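Local atomic coordinates of NALP (Neisseria meningitidis, PDB entry 1UYN), a protein that forms the outer-membrane translocator pore of an autotransporter whose secreted protease domain processes other surface proteins, including App, IgA protease and the lactoferrin-receptor lipoprotein LbpB. Residues 178-183 / 231-236; 21-26 / 264-269. All blocks are in the same frame, centred on the assembly; numbering follows the deposited sequence.

Contact 1 (178-183 / 231-236); sequences GLRYDL and GVERDL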
# COMPACT_ATOMS: atom_id res chain seq x y z
N GLY A 178 -7.25 7.91 11.03
CA GLY A 178 -6.14 7.73 11.93
C GLY A 178 -4.80 8.16 11.41
O GLY A 178 -4.68 9.15 10.73
N LEU A 179 -3.77 7.44 11.82
CA LEU A 179 -2.44 7.76 11.44
C LEU A 179 -1.74 6.50 10.98
O LEU A 179 -2.11 5.42 11.37
CB LEU A 179 -1.73 8.36 12.64
CG LEU A 179 -2.37 9.57 13.30
CD1 LEU A 179 -1.66 9.77 14.61
CD2 LEU A 179 -2.31 10.84 12.45
N ARG A 180 -0.73 6.66 10.13
CA ARG A 180 0.18 5.57 9.78
C ARG A 180 1.57 6.17 9.86
O ARG A 180 1.80 7.21 9.33
CB ARG A 180 -0.10 5.08 8.37
CG ARG A 180 0.70 3.83 7.98
CD ARG A 180 1.36 3.92 6.60
NE ARG A 180 0.38 4.18 5.57
CZ ARG A 180 0.59 4.89 4.47
NH1 ARG A 180 1.75 5.47 4.22
NH2 ARG A 180 -0.42 5.03 3.61
N TYR A 181 2.48 5.52 10.55
CA TYR A 181 3.86 5.95 10.60
C TYR A 181 4.70 5.02 9.75
O TYR A 181 4.69 3.83 10.00
CB TYR A 181 4.35 5.88 12.04
CG TYR A 181 5.71 6.51 12.26
CD1 TYR A 181 5.88 7.87 12.10
CD2 TYR A 181 6.82 5.75 12.64
CE1 TYR A 181 7.11 8.48 12.29
CE2 TYR A 181 8.07 6.34 12.85
CZ TYR A 181 8.20 7.72 12.67
OH TYR A 181 9.40 8.39 12.86
N ASP A 182 5.42 5.56 8.76
CA ASP A 182 6.31 4.77 7.91
C ASP A 182 7.70 5.04 8.32
O ASP A 182 8.15 6.17 8.24
CB ASP A 182 6.22 5.21 6.45
CG ASP A 182 4.89 4.98 5.85
OD1 ASP A 182 4.10 4.16 6.39
OD2 ASP A 182 4.54 5.60 4.83
N LEU A 183 8.41 3.99 8.70
CA LEU A 183 9.82 4.08 9.03
C LEU A 183 10.60 3.35 7.95
O LEU A 183 10.46 2.15 7.78
CB LEU A 183 10.07 3.41 10.37
CG LEU A 183 11.45 3.52 10.99
CD1 LEU A 183 11.92 4.99 11.14
CD2 LEU A 183 11.41 2.86 12.32
N GLY A 231 -11.77 9.18 0.24
CA GLY A 231 -10.79 9.32 1.30
C GLY A 231 -9.82 10.45 1.10
O GLY A 231 -9.67 10.99 0.02
N VAL A 232 -9.11 10.74 2.16
CA VAL A 232 -8.15 11.82 2.22
C VAL A 232 -6.89 11.26 2.87
O VAL A 232 -6.94 10.36 3.71
CB VAL A 232 -8.80 12.95 3.01
CG1 VAL A 232 -7.82 13.77 3.74
CG2 VAL A 232 -9.66 13.80 2.08
N GLU A 233 -5.74 11.75 2.45
CA GLU A 233 -4.46 11.19 2.86
C GLU A 233 -3.38 12.24 2.60
O GLU A 233 -3.39 12.93 1.60
CB GLU A 233 -4.22 9.90 2.10
CG GLU A 233 -2.81 9.34 2.12
CD GLU A 233 -2.76 7.79 2.02
OE1 GLU A 233 -3.89 7.13 1.90
OE2 GLU A 233 -1.62 7.25 2.11
N ARG A 234 -2.48 12.41 3.54
CA ARG A 234 -1.52 13.50 3.46
C ARG A 234 -0.36 13.24 4.39
O ARG A 234 -0.56 12.92 5.54
CB ARG A 234 -2.19 14.80 3.88
CG ARG A 234 -1.37 16.05 3.64
CD ARG A 234 -2.06 17.24 4.14
NE ARG A 234 -1.66 18.50 3.50
CZ ARG A 234 -0.59 19.15 3.84
NH1 ARG A 234 0.25 18.68 4.77
NH2 ARG A 234 -0.33 20.28 3.24
N ASP A 235 0.85 13.45 3.93
CA ASP A 235 1.97 13.31 4.84
C ASP A 235 1.89 14.49 5.81
O ASP A 235 1.53 15.60 5.45
CB ASP A 235 3.30 13.23 4.10
CG ASP A 235 3.44 11.97 3.27
OD1 ASP A 235 2.64 11.02 3.40
OD2 ASP A 235 4.32 11.81 2.42
N LEU A 236 2.13 14.20 7.07
CA LEU A 236 2.04 15.22 8.10
C LEU A 236 3.40 15.83 8.37
O LEU A 236 3.47 16.89 8.98
CB LEU A 236 1.38 14.65 9.38
CG LEU A 236 -0.00 14.05 9.10
CD1 LEU A 236 -0.70 13.58 10.37
CD2 LEU A 236 -0.85 15.08 8.34
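R180 and E233 reach for each other across the inside of the NalP barrel wall, from strands that are not neighbours: 172-192 and 224-235 are separated in the sheet by strand 199-219. No backbone hydrogen bond links the two segments, and the nearest CA atoms, those of L179 and L236, are 9.3 Å apart, so side chains alone bridge the gap.

The charged part runs D182, R180, E233. NH2 of R180 lies 2.9 Å from OE2 of E233, a salt bridge whose hydrogen bond is weak, bent to 124° at the hydrogen, with the guanidinium and carboxylate planes turned 63° apart. On its own strand, NH1 of R180 meets OD2 of D182 at 2.9 Å, a salt bridge with the oxygen close to the guanidinium plane and receiving through its syn lone pair. R180 starts with CG anti to the backbone N (chi1 -173°) and then bends at chi2 and chi3, which turns the guanidinium along the wall between the two acids. E233 stays extended beyond CG, carrying its carboxylate out to meet it. Beyond the pair, K30 of the helix inside the barrel holds E233 OE1, while R239 bridges D182 and D235.

The apolar part lies on the outer surface. CD2 of L179 touches CD1 of L236 at 3.8 Å, the two side chains crossing at about a right angle; in an outer-membrane barrel such leucines can face lipid.

One strand pair is therefore joined by hydrocarbon outside and by charge inside. With R180 placed between two carboxylates, and K30 and R239 adding positive charge, the acids are probably kept ionised, and the network ties the wall to the helix that fills the hydrophilic pore.

Contact 2 (21-26 / 264-269); sequences HADMQG and HTRLVA. With SO4 (sulfate ion), chain C.
A single charged pair is all that joins these segments: D23 on the helix threaded through the pore and R266 on the barrel wall, meeting in the gap between the helix and the wall of the 12-stranded autotransporter β-barrel. OD1 of D23 lies 3.0 Å from NH1 of R266, a salt bridge. The side chains do all the reaching, since the CA atoms of the two residues stay 11.8 Å apart. They come from opposite directions. The oxygen arrives at the edge of the guanidinium, near its plane, while the carboxylate is turned 70° to that plane.

R266 has its CG between the backbone N and carbonyl carbon (chi1 54°), and the chain bends at chi3 on the way to the helix. D23 does not depend on R266 alone: its other oxygen, OD2, is held by R27 and by the hydroxyl of Y295, whose ring also makes a cation-pi contact with R266. Helix and wall thus share a small polar cluster inside the pore.

At the start of 264-269, a sulfate probably carried over from crystallisation is bound, its O2 near the edge of the H264 ring and its O3 accepting a hydrogen bond from T265 N at 3.0 Å.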
# COMPACT_ATOMS: atom_id res chain seq x y z
N HIS A 21 7.86 2.86 -3.91
CA HIS A 21 7.65 1.64 -3.13
C HIS A 21 6.85 1.91 -1.84
O HIS A 21 5.85 1.22 -1.57
CB HIS A 21 8.98 0.98 -2.76
CG HIS A 21 8.81 -0.17 -1.82
ND1 HIS A 21 8.19 -1.34 -2.18
CD2 HIS A 21 9.12 -0.30 -0.52
CE1 HIS A 21 8.17 -2.16 -1.15
NE2 HIS A 21 8.73 -1.55 -0.12
N ALA A 22 7.29 2.88 -1.04
CA ALA A 22 6.54 3.32 0.15
C ALA A 22 5.07 3.62 -0.11
O ALA A 22 4.19 3.38 0.73
CB ALA A 22 7.20 4.56 0.79
N ASP A 23 4.82 4.21 -1.27
CA ASP A 23 3.49 4.69 -1.64
C ASP A 23 2.65 3.47 -1.96
O ASP A 23 1.52 3.36 -1.50
CB ASP A 23 3.64 5.58 -2.85
CG ASP A 23 2.36 6.23 -3.25
OD1 ASP A 23 1.92 7.15 -2.56
OD2 ASP A 23 1.76 5.92 -4.29
N MET A 24 3.22 2.52 -2.69
CA MET A 24 2.55 1.26 -2.95
C MET A 24 2.28 0.49 -1.70
O MET A 24 1.21 -0.10 -1.58
CB MET A 24 3.35 0.38 -3.91
CG MET A 24 2.83 0.49 -5.35
SD MET A 24 3.99 -0.03 -6.58
CE MET A 24 3.69 1.18 -7.81
N GLN A 25 3.24 0.49 -0.78
CA GLN A 25 3.14 -0.17 0.51
C GLN A 25 1.99 0.35 1.36
O GLN A 25 1.40 -0.40 2.11
CB GLN A 25 4.43 -0.01 1.31
CG GLN A 25 4.58 -1.00 2.42
CD GLN A 25 5.12 -2.36 1.98
OE1 GLN A 25 4.89 -2.78 0.84
NE2 GLN A 25 5.81 -3.07 2.89
N GLY A 26 1.65 1.63 1.26
CA GLY A 26 0.53 2.14 2.02
C GLY A 26 -0.78 1.52 1.57
O GLY A 26 -1.73 1.35 2.36
N HIS A 264 1.45 16.93 -0.07
CA HIS A 264 0.14 17.37 -0.56
C HIS A 264 -0.88 16.40 -0.10
O HIS A 264 -0.56 15.25 0.15
CB HIS A 264 0.11 17.49 -2.09
CG HIS A 264 0.98 18.59 -2.62
ND1 HIS A 264 2.36 18.52 -2.59
CD2 HIS A 264 0.68 19.78 -3.19
CE1 HIS A 264 2.86 19.63 -3.11
NE2 HIS A 264 1.86 20.41 -3.50
N THR A 265 -2.11 16.91 0.04
CA THR A 265 -3.29 16.10 0.35
C THR A 265 -3.69 15.34 -0.91
O THR A 265 -3.89 15.96 -1.93
CB THR A 265 -4.44 17.03 0.75
OG1 THR A 265 -4.16 17.60 2.02
CG2 THR A 265 -5.74 16.31 1.02
N ARG A 266 -3.81 14.01 -0.86
CA ARG A 266 -4.59 13.32 -1.92
C ARG A 266 -5.99 12.88 -1.60
O ARG A 266 -6.26 12.50 -0.51
CB ARG A 266 -3.89 12.11 -2.51
CG ARG A 266 -3.45 11.10 -1.59
CD ARG A 266 -2.29 10.45 -2.14
NE ARG A 266 -1.22 11.42 -2.43
CZ ARG A 266 0.04 11.06 -2.61
NH1 ARG A 266 0.39 9.75 -2.51
NH2 ARG A 266 0.95 11.98 -2.88
N LEU A 267 -6.86 13.00 -2.59
CA LEU A 267 -8.21 12.50 -2.57
C LEU A 267 -8.14 11.14 -3.24
O LEU A 267 -7.51 10.99 -4.26
CB LEU A 267 -9.13 13.40 -3.40
CG LEU A 267 -9.06 14.91 -3.11
CD1 LEU A 267 -10.19 15.72 -3.81
CD2 LEU A 267 -9.08 15.19 -1.58
N VAL A 268 -8.78 10.15 -2.64
CA VAL A 268 -8.92 8.86 -3.25
C VAL A 268 -10.38 8.50 -3.34
O VAL A 268 -11.06 8.51 -2.33
CB VAL A 268 -8.29 7.76 -2.37
CG1 VAL A 268 -8.47 6.39 -3.04
CG2 VAL A 268 -6.83 8.08 -2.09
N ALA A 269 -10.86 8.16 -4.53
CA ALA A 269 -12.21 7.59 -4.70
C ALA A 269 -12.07 6.14 -5.15
O ALA A 269 -11.04 5.77 -5.71
CB ALA A 269 -13.02 8.40 -5.70
S SO4 C . -2.21 21.03 -1.37
O1 SO4 C . -1.09 21.47 -0.50
O2 SO4 C . -1.93 21.49 -2.74
O3 SO4 C . -2.44 19.59 -1.28
O4 SO4 C . -3.50 21.60 -0.95

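Both contacts belong to the same side of the barrel. Strands 224-235 and 265-278 are neighbours, and E233 O and R266 N are 2.7 Å apart, a probable backbone hydrogen bond between them. Contact 1 joins two wall strands and is partly buried, R180 being its buried residue; contact 2 joins wall to helix 12-34, has no apolar part and buries about half the area, and both of its touching residues are partly exposed. The charges also differ in setting: one arginine is paired within the wall, the other with the helix. Their centres are about 9 Å apart, and R180 NH2 packs 3.4 Å from G26 CA.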